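Local coordinates for protein glycerate dehydrogenase/glyoxylate reductase (Thermus thermophilus, PDB 2CUK) that probably reduces glyoxylate and hydroxypyruvate with a nicotinamide cofactor, as a member of the D-isomer specific 2-hydroxyacid dehydrogenase family, at residues 121-124 with 128-131; 138-143 with 246-251; 93-98 with 306-311; 70-75 with 284-289; 170-175 with 180-185. All blocks are in the same frame, centred on the assembly; numbering follows the deposited sequence.

In the fold
From the N terminus, residues 70-75 and then 93-98, both in loops following strands of the five-stranded parallel sheet, find their partners only near the far end of the chain, in 284-289 and 306-311. Interactions 4 and 3 therefore cross, and the two sites touch. Every other contact falls within both of their long loops. Interaction 1 folds the chain back just after helix 117-125. Interaction 2 follows it, closing about a hundred residues of the nucleotide-binding domain, and that loop contains interaction 5, a short pairing at the edge strand 169-173. Interactions 2 and 5 belong to the six-stranded sheet; interactions 1, 2 and 4 also touch the second subunit.

Interaction 1. Residues 121-124 with 128-131; sequences AAYA and LWKA
The ring of Tyr123 lies like a lid across the backbone of Leu128 and Trp129, crossing both side chains at about a right angle. The bump that rises against it is Leu128 CB, which sits over one ring face in a CH-pi contact, 3.9 Å from the centroid. Next to it, Tyr123 CE2 comes within 3.4 Å of Trp129 CA. Tyr123 can reach across because its CG stands anti to the backbone N (chi1 -179°), carrying the ring off the helix and over the returning chain. A second, smaller fit lies beside the first: the methyl of Ala124 meets the six-membered ring of Trp129, CB to CE3 3.8 Å, and alanine suits a spot where a broad indole must come close to a helix. Tyr267 of the second subunit packs on Ala124 and its Glu258 on Trp129, as expected of an arm that joins the two subunits.

At the root of the ring, the carbonyl O of Tyr123 accepts Leu128 N at 3.0 Å, with a weak further bond from Trp129 N. At the far end of the ring, the hydroxyl OH of Tyr123 binds water 1 at 2.8 Å; that water accepts from Lys130 N at 2.9 Å and donates to Ala131 O at 2.8 Å. Replacing Tyr123 with an alanine would probably uncover Leu128 CB and leave the water without its hydroxyl partner. The chemistry is thus divided: direct backbone bonds fix the start of the return, carbon packing fills its middle, and a water links the phenol to the backbone of Lys130 and Ala131.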
# COMPACT_ATOMS: atom_id res chain seq x y z
N ALA A 121 -5.04 -10.08 -3.76
CA ALA A 121 -4.56 -11.04 -2.77
C ALA A 121 -5.59 -12.14 -2.56
O ALA A 121 -5.24 -13.31 -2.41
CB ALA A 121 -4.27 -10.33 -1.45
N ALA A 122 -6.87 -11.77 -2.57
CA ALA A 122 -7.94 -12.74 -2.40
C ALA A 122 -8.00 -13.66 -3.62
O ALA A 122 -8.19 -14.87 -3.50
CB ALA A 122 -9.27 -12.03 -2.22
N TYR A 123 -7.82 -13.06 -4.79
CA TYR A 123 -7.85 -13.78 -6.07
C TYR A 123 -6.83 -14.91 -6.07
O TYR A 123 -7.12 -16.03 -6.50
CB TYR A 123 -7.55 -12.78 -7.19
CG TYR A 123 -7.56 -13.32 -8.61
CD1 TYR A 123 -8.73 -13.32 -9.38
CD2 TYR A 123 -6.38 -13.78 -9.21
CE1 TYR A 123 -8.72 -13.74 -10.72
CE2 TYR A 123 -6.36 -14.20 -10.54
CZ TYR A 123 -7.53 -14.18 -11.29
OH TYR A 123 -7.49 -14.58 -12.61
N ALA A 124 -5.62 -14.63 -5.58
CA ALA A 124 -4.57 -15.64 -5.52
C ALA A 124 -4.87 -16.65 -4.41
O ALA A 124 -4.78 -17.86 -4.62
CB ALA A 124 -3.23 -14.97 -5.25
N LEU A 128 -7.99 -18.68 -7.72
CA LEU A 128 -8.48 -18.22 -9.02
C LEU A 128 -7.34 -17.84 -9.97
O LEU A 128 -7.55 -17.68 -11.18
CB LEU A 128 -9.42 -17.04 -8.84
CG LEU A 128 -10.70 -17.35 -8.05
CD1 LEU A 128 -11.54 -16.09 -7.92
CD2 LEU A 128 -11.48 -18.45 -8.75
N TRP A 129 -6.14 -17.68 -9.43
CA TRP A 129 -4.96 -17.31 -10.20
C TRP A 129 -4.46 -18.49 -11.03
O TRP A 129 -3.93 -19.46 -10.49
CB TRP A 129 -3.88 -16.81 -9.24
CG TRP A 129 -2.60 -16.33 -9.85
CD1 TRP A 129 -2.41 -15.87 -11.13
CD2 TRP A 129 -1.36 -16.17 -9.17
NE1 TRP A 129 -1.11 -15.43 -11.28
CE2 TRP A 129 -0.44 -15.60 -10.10
CE3 TRP A 129 -0.92 -16.44 -7.87
CZ2 TRP A 129 0.88 -15.30 -9.76
CZ3 TRP A 129 0.40 -16.14 -7.53
CH2 TRP A 129 1.29 -15.58 -8.47
N LYS A 130 -4.63 -18.40 -12.35
CA LYS A 130 -4.23 -19.47 -13.27
C LYS A 130 -3.08 -19.08 -14.19
O LYS A 130 -2.32 -19.94 -14.63
CB LYS A 130 -5.43 -19.90 -14.13
CG LYS A 130 -6.70 -20.19 -13.36
CD LYS A 130 -6.54 -21.39 -12.43
CE LYS A 130 -7.81 -21.64 -11.63
NZ LYS A 130 -7.70 -22.84 -10.74
N ALA A 131 -2.98 -17.79 -14.49
CA ALA A 131 -1.93 -17.30 -15.36
C ALA A 131 -1.91 -15.77 -15.41
O ALA A 131 -2.84 -15.11 -14.97
CB ALA A 131 -2.13 -17.85 -16.77
O HOH W 1 -5.18 -15.89 -13.64

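Interaction 2. Residues 138-143 with 246-251; sequences LGLDLQ and HLFGAG
Leu140 and Phe248 reach for each other from opposite directions, the leucine settling on a face of the ring, and nearly all the contact lies between them. The branch point of the leucine sits over that face: CG is 3.8 Å from the centroid of the Phe248 ring, a CH-pi contact only 15° off the ring normal. Leu140 CD1 rests over the face as well, 3.9 Å from Phe248 CG, while Leu140 CD2 hangs at the rim, 3.8 Å from Phe248 CE1. A forked aliphatic tip suits a flat aromatic surface in this way, since two carbons cover the face and the third reaches its rim. With CG anti to the backbone N (chi1 179°) the Phe248 ring extends toward the loop, and chi2 near 90° turns its face to Leu140.

The other part of the contact is looser. Gly139 CA comes no nearer than 4.5 Å to Phe248 CZ, and no polar bond links the two segments. Leu140 and Phe248 both keep some exposure, although each also touches Ile224, and Val113 of helix 99-114 packs on the phenylalanine. Further along the loop, Asp141 OD1 binds Thr285 OG1 of the second subunit.

The arrangement belongs to the Rossmann-type nucleotide-binding domain: the chain arriving from the intersubunit arm, about to form strand 146-150, is packed against the approach to strand 249-252 of the six-stranded parallel sheet.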
# COMPACT_ATOMS: atom_id res chain seq x y z
N LEU A 138 -6.87 -4.95 -13.85
CA LEU A 138 -6.42 -3.63 -14.26
C LEU A 138 -6.91 -2.57 -13.28
O LEU A 138 -8.09 -2.54 -12.92
CB LEU A 138 -6.93 -3.31 -15.67
CG LEU A 138 -6.40 -4.20 -16.80
CD1 LEU A 138 -7.06 -3.82 -18.12
CD2 LEU A 138 -4.88 -4.07 -16.89
N GLY A 139 -6.00 -1.70 -12.85
CA GLY A 139 -6.38 -0.65 -11.93
C GLY A 139 -6.15 0.72 -12.52
O GLY A 139 -6.11 0.88 -13.74
N LEU A 140 -6.00 1.72 -11.66
CA LEU A 140 -5.78 3.08 -12.12
C LEU A 140 -4.34 3.52 -11.95
O LEU A 140 -3.78 3.44 -10.86
CB LEU A 140 -6.65 4.06 -11.33
CG LEU A 140 -8.17 3.91 -11.33
CD1 LEU A 140 -8.77 5.02 -10.49
CD2 LEU A 140 -8.70 3.97 -12.75
N ASP A 141 -3.72 3.98 -13.04
CA ASP A 141 -2.36 4.50 -12.98
C ASP A 141 -2.55 5.85 -12.28
O ASP A 141 -3.44 6.61 -12.64
CB ASP A 141 -1.80 4.72 -14.39
CG ASP A 141 -1.42 3.42 -15.07
OD1 ASP A 141 -0.43 2.80 -14.64
OD2 ASP A 141 -2.11 3.02 -16.02
N LEU A 142 -1.71 6.14 -11.29
CA LEU A 142 -1.83 7.38 -10.54
C LEU A 142 -1.19 8.61 -11.17
O LEU A 142 -1.57 9.74 -10.87
CB LEU A 142 -1.24 7.19 -9.13
CG LEU A 142 -1.90 6.11 -8.27
CD1 LEU A 142 -1.19 6.02 -6.93
CD2 LEU A 142 -3.37 6.45 -8.08
N GLN A 143 -0.21 8.39 -12.05
CA GLN A 143 0.49 9.48 -12.70
C GLN A 143 -0.42 10.47 -13.43
O GLN A 143 -1.18 10.10 -14.31
CB GLN A 143 1.53 8.91 -13.66
CG GLN A 143 2.65 8.12 -12.97
CD GLN A 143 2.12 6.97 -12.11
OE1 GLN A 143 1.45 6.07 -12.60
NE2 GLN A 143 2.44 7.00 -10.82
N HIS A 246 -21.02 4.40 -9.59
CA HIS A 246 -20.49 5.74 -9.79
C HIS A 246 -19.01 5.87 -9.44
O HIS A 246 -18.18 6.21 -10.29
CB HIS A 246 -21.31 6.75 -8.98
CG HIS A 246 -20.88 8.17 -9.18
ND1 HIS A 246 -20.92 8.79 -10.42
CD2 HIS A 246 -20.39 9.09 -8.32
CE1 HIS A 246 -20.46 10.03 -10.30
NE2 HIS A 246 -20.14 10.23 -9.04
N LEU A 247 -18.66 5.58 -8.18
CA LEU A 247 -17.27 5.67 -7.72
C LEU A 247 -16.44 4.45 -8.10
O LEU A 247 -16.94 3.33 -8.13
CB LEU A 247 -17.23 5.84 -6.20
CG LEU A 247 -17.79 7.15 -5.66
CD1 LEU A 247 -17.78 7.12 -4.13
CD2 LEU A 247 -16.96 8.32 -6.18
N PHE A 248 -15.16 4.68 -8.39
CA PHE A 248 -14.27 3.57 -8.72
C PHE A 248 -14.17 2.72 -7.45
O PHE A 248 -14.17 1.49 -7.52
CB PHE A 248 -12.88 4.08 -9.09
CG PHE A 248 -11.90 2.98 -9.42
CD1 PHE A 248 -11.83 2.46 -10.71
CD2 PHE A 248 -11.06 2.46 -8.44
CE1 PHE A 248 -10.93 1.44 -11.02
CE2 PHE A 248 -10.15 1.45 -8.74
CZ PHE A 248 -10.09 0.93 -10.03
N GLY A 249 -14.07 3.38 -6.30
CA GLY A 249 -13.96 2.67 -5.04
C GLY A 249 -13.71 3.56 -3.84
O GLY A 249 -13.71 4.79 -3.95
N ALA A 250 -13.52 2.94 -2.68
CA ALA A 250 -13.28 3.69 -1.45
C ALA A 250 -12.40 2.93 -0.48
O ALA A 250 -12.51 1.70 -0.36
CB ALA A 250 -14.61 4.03 -0.77
N GLY A 251 -11.52 3.66 0.20
CA GLY A 251 -10.63 3.09 1.19
C GLY A 251 -10.93 3.76 2.51
O GLY A 251 -10.71 4.97 2.67

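Interaction 3. Residues 93-98 with 306-311; sequences HTPGVL and PPNPVV
His93 is clasped by the C-terminal tail, which comes alongside the edge of the five-stranded parallel sheet and forms a classic beta bulge there, Val310 and Val311 both facing Val91 of strand 90-92. The imidazole is the centre of the arrangement. Val310 crosses it at about a right angle and sets its methyl CG2 over one face, 3.6 Å from His93 CD2, while the opposite face is closed by Pro95 of the histidine's own segment, whose CD lies 3.4 Å above the plane of the His93 ring and over its centre. The flat ring is thus sandwiched between two aliphatic groups. It stands there because its CG takes the crowded position between the backbone N and the carbonyl carbon (chi1 63°).

At the ring's edge lies the carbonyl O of Asn308, 3.3 Å from His93 CD2. The same oxygen accepts the backbone N-H of His93 at 3.2 Å (155° at the hydrogen), so one carbonyl meets both the main chain and the rim of the side chain. A histidine fits well: beyond offering two faces for packing, its ND1 is hydrogen-bonded to Val74 O in the neighbouring loop.

Asn308 sends CB toward this segment, and its side chain crosses Pro95 obliquely. Its backbone N is bonded to Asn296 OD1 of helix 283-301, which ties the tail to that helix as well as to the sheet. Against the proline ring, Asn308 CB lies 3.7 Å from Pro95 CD, and Asn308 ND2 stands 3.7 Å from Pro95 CG.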
# COMPACT_ATOMS: atom_id res chain seq x y z
N HIS A 93 -2.46 15.71 25.63
CA HIS A 93 -2.63 14.76 24.54
C HIS A 93 -1.29 14.48 23.88
O HIS A 93 -0.25 14.92 24.36
CB HIS A 93 -3.65 15.28 23.51
CG HIS A 93 -3.23 16.55 22.82
ND1 HIS A 93 -3.65 16.87 21.55
CD2 HIS A 93 -2.46 17.58 23.24
CE1 HIS A 93 -3.15 18.04 21.21
NE2 HIS A 93 -2.42 18.49 22.22
N THR A 94 -1.31 13.75 22.76
CA THR A 94 -0.07 13.40 22.07
C THR A 94 -0.03 13.90 20.62
O THR A 94 -0.08 13.10 19.69
CB THR A 94 0.13 11.87 22.08
OG1 THR A 94 -0.92 11.25 21.32
CG2 THR A 94 0.09 11.34 23.51
N PRO A 95 0.07 15.22 20.42
CA PRO A 95 0.11 15.81 19.08
C PRO A 95 1.42 15.57 18.33
O PRO A 95 2.48 15.45 18.94
CB PRO A 95 -0.12 17.29 19.35
CG PRO A 95 0.60 17.48 20.66
CD PRO A 95 0.14 16.27 21.45
N GLY A 96 1.32 15.48 17.00
CA GLY A 96 2.48 15.27 16.15
C GLY A 96 2.91 13.83 15.92
O GLY A 96 3.21 13.43 14.79
N VAL A 97 2.94 13.05 16.99
CA VAL A 97 3.37 11.65 16.98
C VAL A 97 2.80 10.68 15.94
O VAL A 97 3.53 9.84 15.41
CB VAL A 97 3.16 11.04 18.38
CG1 VAL A 97 3.57 9.58 18.39
CG2 VAL A 97 3.98 11.84 19.41
N LEU A 98 1.50 10.77 15.65
CA LEU A 98 0.90 9.83 14.70
C LEU A 98 0.68 10.34 13.28
O LEU A 98 -0.01 9.70 12.49
CB LEU A 98 -0.43 9.31 15.27
CG LEU A 98 -1.46 10.35 15.72
CD1 LEU A 98 -1.97 11.14 14.54
CD2 LEU A 98 -2.62 9.64 16.42
N PRO A 306 3.21 20.78 31.74
CA PRO A 306 3.31 19.73 30.73
C PRO A 306 3.58 20.32 29.34
O PRO A 306 3.17 21.43 29.04
CB PRO A 306 1.96 19.03 30.81
CG PRO A 306 1.04 20.16 31.15
CD PRO A 306 1.81 20.91 32.21
N PRO A 307 4.29 19.57 28.48
CA PRO A 307 4.60 20.04 27.13
C PRO A 307 3.43 20.09 26.13
O PRO A 307 3.45 20.90 25.20
CB PRO A 307 5.70 19.08 26.68
CG PRO A 307 5.36 17.82 27.39
CD PRO A 307 5.00 18.31 28.77
N ASN A 308 2.42 19.25 26.32
CA ASN A 308 1.29 19.25 25.39
C ASN A 308 -0.06 19.36 26.09
O ASN A 308 -0.90 18.46 25.98
CB ASN A 308 1.33 17.97 24.54
CG ASN A 308 2.72 17.63 24.05
OD1 ASN A 308 3.35 16.70 24.54
ND2 ASN A 308 3.22 18.40 23.09
N PRO A 309 -0.29 20.47 26.80
CA PRO A 309 -1.56 20.65 27.50
C PRO A 309 -2.73 21.03 26.60
O PRO A 309 -2.56 21.70 25.58
CB PRO A 309 -1.24 21.74 28.51
CG PRO A 309 -0.31 22.62 27.72
CD PRO A 309 0.61 21.62 27.03
N VAL A 310 -3.92 20.59 26.99
CA VAL A 310 -5.16 20.88 26.29
C VAL A 310 -5.89 21.87 27.20
O VAL A 310 -6.57 22.78 26.72
CB VAL A 310 -6.02 19.62 26.11
CG1 VAL A 310 -7.35 19.98 25.47
CG2 VAL A 310 -5.27 18.60 25.26
N VAL A 311 -5.75 21.67 28.50
CA VAL A 311 -6.36 22.54 29.50
C VAL A 311 -5.37 22.71 30.66
O VAL A 311 -4.61 21.76 30.92
CB VAL A 311 -7.68 21.96 30.07
CG1 VAL A 311 -8.60 21.55 28.94
CG2 VAL A 311 -7.38 20.80 30.99
OXT VAL A 311 -5.38 23.79 31.29

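Interaction 4. Residues 70-75 with 284-289; sequences ACYSVG and TTRERM
Tyr72 and Met289 account for most of the buried surface, with Arg286 next. The tyrosine reaches out to the helix with its CG anti to the backbone N (chi1 -176°), and Met289 crosses it at about a right angle. The methionine chain is straight as far as the sulfur and then bends at chi3 (62°), which brings its terminal methyl over one face of the ring: Met289 CE is 4.0 Å from the centroid of the Tyr72 ring, almost on the normal. The sulfur SD follows above the same face, at 5.0 Å from the centroid, making this a Met-aromatic contact as well as a CH-pi one. At the root of the chain, Met289 CB presses against Tyr72 CE1 at 3.5 Å. A flexible, unbranched residue suits the place, since it must touch the ring with both its base and its end.

The contact ties the loop after strand 68-70, where Tyr72 is the centre of an inverse gamma turn, to helix 283-301. Its polar link is the phenol: Tyr72 OH donates to the backbone O of Arg286 at 2.7 Å, coming in well off the C=O direction and tilted 27° from the carbonyl plane. A phenylalanine in place of Tyr72 would keep the ring over the methionine but is likely to leave this buried carbonyl without the phenolic donor.

Arg286 also lays its aliphatic CD 3.4 Å from Tyr72 OH, while its guanidinium turns to other partners, NH1 binding Pro134 O of the second subunit and NH2 binding Ser280 OG. Beyond the ring, the methyl CE of Met289 lies 3.9 Å from Ser73 CA.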
# COMPACT_ATOMS: atom_id res chain seq x y z
N ALA A 70 -3.78 12.41 31.08
CA ALA A 70 -2.84 12.39 29.97
C ALA A 70 -3.38 11.44 28.91
O ALA A 70 -3.17 10.22 28.97
CB ALA A 70 -1.46 11.93 30.44
N CYS A 71 -4.07 12.01 27.93
CA CYS A 71 -4.67 11.24 26.86
C CYS A 71 -3.70 10.50 25.96
O CYS A 71 -2.69 11.06 25.52
CB CYS A 71 -5.55 12.14 25.99
SG CYS A 71 -6.96 12.83 26.85
N TYR A 72 -4.02 9.24 25.68
CA TYR A 72 -3.22 8.42 24.79
C TYR A 72 -3.88 8.59 23.43
O TYR A 72 -4.49 7.67 22.90
CB TYR A 72 -3.27 6.95 25.24
CG TYR A 72 -2.38 6.02 24.43
CD1 TYR A 72 -0.99 6.10 24.53
CD2 TYR A 72 -2.93 5.09 23.55
CE1 TYR A 72 -0.17 5.27 23.76
CE2 TYR A 72 -2.12 4.26 22.77
CZ TYR A 72 -0.74 4.35 22.88
OH TYR A 72 0.06 3.54 22.11
N SER A 73 -3.78 9.80 22.89
CA SER A 73 -4.36 10.15 21.59
C SER A 73 -4.16 11.64 21.33
O SER A 73 -3.80 12.40 22.23
CB SER A 73 -5.86 9.84 21.58
OG SER A 73 -6.54 10.54 22.61
N VAL A 74 -4.39 12.06 20.08
CA VAL A 74 -4.27 13.47 19.71
C VAL A 74 -5.62 14.14 19.94
O VAL A 74 -5.70 15.27 20.41
CB VAL A 74 -3.83 13.65 18.23
CG1 VAL A 74 -4.79 12.92 17.30
CG2 VAL A 74 -3.78 15.13 17.89
N GLY A 75 -6.69 13.42 19.60
CA GLY A 75 -8.02 13.96 19.79
C GLY A 75 -8.44 13.85 21.25
O GLY A 75 -7.94 12.98 21.96
N THR A 284 6.38 1.79 16.48
CA THR A 284 7.16 2.90 17.03
C THR A 284 6.25 4.09 17.36
O THR A 284 6.47 4.79 18.35
CB THR A 284 8.25 3.35 16.04
OG1 THR A 284 9.12 2.25 15.78
CG2 THR A 284 9.06 4.51 16.62
N THR A 285 5.24 4.32 16.54
CA THR A 285 4.30 5.41 16.76
C THR A 285 3.53 5.19 18.07
O THR A 285 3.41 6.10 18.90
CB THR A 285 3.31 5.55 15.58
OG1 THR A 285 4.03 5.96 14.41
CG2 THR A 285 2.22 6.57 15.90
N ARG A 286 3.02 3.98 18.25
CA ARG A 286 2.26 3.66 19.46
C ARG A 286 3.13 3.70 20.73
O ARG A 286 2.65 4.06 21.81
CB ARG A 286 1.56 2.30 19.31
CG ARG A 286 0.37 2.31 18.32
CD ARG A 286 -0.81 3.12 18.85
NE ARG A 286 -1.89 3.26 17.87
CZ ARG A 286 -2.71 2.29 17.48
NH1 ARG A 286 -2.59 1.07 18.00
NH2 ARG A 286 -3.64 2.52 16.57
N GLU A 287 4.40 3.33 20.60
CA GLU A 287 5.30 3.36 21.75
C GLU A 287 5.63 4.82 22.05
O GLU A 287 5.72 5.22 23.21
CB GLU A 287 6.59 2.58 21.46
CG GLU A 287 6.36 1.12 21.09
CD GLU A 287 7.65 0.34 20.92
OE1 GLU A 287 8.65 0.92 20.47
OE2 GLU A 287 7.66 -0.88 21.22
N ARG A 288 5.79 5.60 21.00
CA ARG A 288 6.09 7.02 21.12
C ARG A 288 4.92 7.74 21.79
O ARG A 288 5.12 8.62 22.63
CB ARG A 288 6.39 7.61 19.74
CG ARG A 288 6.65 9.12 19.72
CD ARG A 288 7.80 9.51 20.63
NE ARG A 288 8.00 10.96 20.64
CZ ARG A 288 8.68 11.62 21.57
NH1 ARG A 288 9.23 10.96 22.58
NH2 ARG A 288 8.80 12.94 21.49
N MET A 289 3.70 7.35 21.43
CA MET A 289 2.52 7.95 22.02
C MET A 289 2.52 7.71 23.53
O MET A 289 2.10 8.57 24.30
CB MET A 289 1.25 7.36 21.40
CG MET A 289 0.91 7.93 20.02
SD MET A 289 -0.48 7.10 19.21
CE MET A 289 -1.82 7.43 20.38

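Interaction 5. Residues 170-175 with 180-185; sequences VVYHAR and LPYPFL
Strand 169-173 is an outermost strand of the Rossmann-type sheet, and after a short loop residues 180-185 run beside it in the same sense, with a single beta bridge, Tyr172 with Phe184. Tyr172 N donates to Pro183 O at 3.1 Å, and Leu185 N donates to Tyr172 O at 2.8 Å, nearly straight at 174°. A side chain adds a third bond: His173 ND1 gives its proton to a lone pair of Leu185 O at 2.8 Å, in the carbonyl plane.

Aromatic rings pack round the bridge. Tyr172 CG lies between the backbone N and the carbonyl carbon (chi1 77°), which swings the ring back so that Tyr172 CE1 meets Phe184 CD1 at 3.3 Å. The edge of Phe184 is turned toward the face of Tyr172 in an offset edge-to-face pair, planes at 71°. Further back, Val170 CG1 lies over a face of Tyr182, 4.0 Å from its centroid, and Val171 CB packs 3.8 Å from Leu185 CD1. Tyr172 OH is hydrogen-bonded to Lys178 N in the connecting loop.

The beta-branched valines suit a strand, Val170 giving an apolar patch to Tyr182 and Val171 one to Leu185, while the bond to Leu185 O probably keeps the proton of a neutral His173 on ND1 and fixes the rotation of its ring.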
# COMPACT_ATOMS: atom_id res chain seq x y z
N VAL A 170 -1.71 17.81 -6.79
CA VAL A 170 -2.40 18.04 -5.53
C VAL A 170 -3.16 19.36 -5.44
O VAL A 170 -2.65 20.41 -5.84
CB VAL A 170 -1.41 17.98 -4.35
CG1 VAL A 170 -2.13 18.29 -3.04
CG2 VAL A 170 -0.77 16.59 -4.29
N VAL A 171 -4.37 19.29 -4.89
CA VAL A 171 -5.21 20.47 -4.69
C VAL A 171 -5.84 20.26 -3.32
O VAL A 171 -5.81 19.15 -2.79
CB VAL A 171 -6.32 20.59 -5.76
CG1 VAL A 171 -5.70 20.68 -7.14
CG2 VAL A 171 -7.27 19.41 -5.67
N TYR A 172 -6.40 21.31 -2.73
CA TYR A 172 -7.00 21.15 -1.42
C TYR A 172 -8.03 22.19 -1.04
O TYR A 172 -8.10 23.27 -1.64
CB TYR A 172 -5.90 21.13 -0.34
CG TYR A 172 -5.33 22.50 0.00
CD1 TYR A 172 -5.75 23.18 1.14
CD2 TYR A 172 -4.38 23.10 -0.82
CE1 TYR A 172 -5.23 24.44 1.46
CE2 TYR A 172 -3.85 24.36 -0.51
CZ TYR A 172 -4.28 25.02 0.63
OH TYR A 172 -3.76 26.26 0.93
N HIS A 173 -8.84 21.84 -0.06
CA HIS A 173 -9.85 22.73 0.47
C HIS A 173 -9.68 22.68 1.98
O HIS A 173 -9.36 21.63 2.53
CB HIS A 173 -11.26 22.28 0.11
CG HIS A 173 -12.33 23.08 0.79
ND1 HIS A 173 -12.54 24.42 0.53
CD2 HIS A 173 -13.21 22.75 1.77
CE1 HIS A 173 -13.49 24.88 1.32
NE2 HIS A 173 -13.92 23.89 2.08
N ALA A 174 -9.87 23.81 2.64
CA ALA A 174 -9.74 23.88 4.09
C ALA A 174 -10.48 25.13 4.55
O ALA A 174 -10.80 26.00 3.74
CB ALA A 174 -8.28 23.95 4.49
N ARG A 175 -10.76 25.22 5.85
CA ARG A 175 -11.48 26.38 6.36
C ARG A 175 -10.68 27.67 6.12
O ARG A 175 -11.21 28.78 6.09
CB ARG A 175 -11.70 26.18 7.86
CG ARG A 175 -12.40 24.86 8.22
CD ARG A 175 -13.62 24.57 7.34
NE ARG A 175 -13.43 23.28 6.65
CZ ARG A 175 -14.39 22.86 5.81
NH1 ARG A 175 -15.48 23.58 5.62
NH2 ARG A 175 -14.23 21.70 5.16
N LEU A 180 1.05 27.02 0.78
CA LEU A 180 1.55 25.78 0.19
C LEU A 180 1.54 25.90 -1.33
O LEU A 180 0.77 26.68 -1.90
CB LEU A 180 0.67 24.61 0.63
CG LEU A 180 0.63 24.32 2.13
CD1 LEU A 180 -0.46 23.30 2.44
CD2 LEU A 180 2.00 23.80 2.58
N PRO A 181 2.40 25.13 -2.02
CA PRO A 181 2.46 25.19 -3.48
C PRO A 181 1.36 24.36 -4.16
O PRO A 181 1.62 23.65 -5.13
CB PRO A 181 3.85 24.65 -3.78
CG PRO A 181 4.01 23.60 -2.71
CD PRO A 181 3.49 24.31 -1.48
N TYR A 182 0.14 24.46 -3.64
CA TYR A 182 -0.99 23.72 -4.20
C TYR A 182 -2.20 24.63 -4.36
O TYR A 182 -2.41 25.53 -3.55
CB TYR A 182 -1.41 22.56 -3.29
CG TYR A 182 -0.28 21.76 -2.68
CD1 TYR A 182 0.63 21.06 -3.48
CD2 TYR A 182 -0.15 21.66 -1.30
CE1 TYR A 182 1.64 20.29 -2.91
CE2 TYR A 182 0.85 20.90 -0.72
CZ TYR A 182 1.74 20.22 -1.53
OH TYR A 182 2.72 19.46 -0.93
N PRO A 183 -3.00 24.41 -5.41
CA PRO A 183 -4.19 25.23 -5.65
C PRO A 183 -5.22 25.05 -4.53
O PRO A 183 -5.54 23.93 -4.15
CB PRO A 183 -4.71 24.70 -6.98
CG PRO A 183 -3.45 24.32 -7.70
CD PRO A 183 -2.67 23.61 -6.61
N PHE A 184 -5.72 26.17 -4.00
CA PHE A 184 -6.73 26.15 -2.95
C PHE A 184 -8.09 26.26 -3.64
O PHE A 184 -8.34 27.23 -4.36
CB PHE A 184 -6.53 27.34 -2.00
CG PHE A 184 -7.54 27.40 -0.89
CD1 PHE A 184 -7.43 26.58 0.23
CD2 PHE A 184 -8.62 28.28 -0.96
CE1 PHE A 184 -8.37 26.63 1.25
CE2 PHE A 184 -9.57 28.34 0.06
CZ PHE A 184 -9.44 27.51 1.17
N LEU A 185 -8.96 25.28 -3.42
CA LEU A 185 -10.27 25.28 -4.07
C LEU A 185 -11.42 25.23 -3.08
O LEU A 185 -11.25 24.91 -1.90
CB LEU A 185 -10.38 24.06 -5.01
CG LEU A 185 -9.24 23.81 -5.99
CD1 LEU A 185 -9.44 22.47 -6.71
CD2 LEU A 185 -9.16 24.95 -7.00
O HOH W 2 -2.45 26.97 -1.12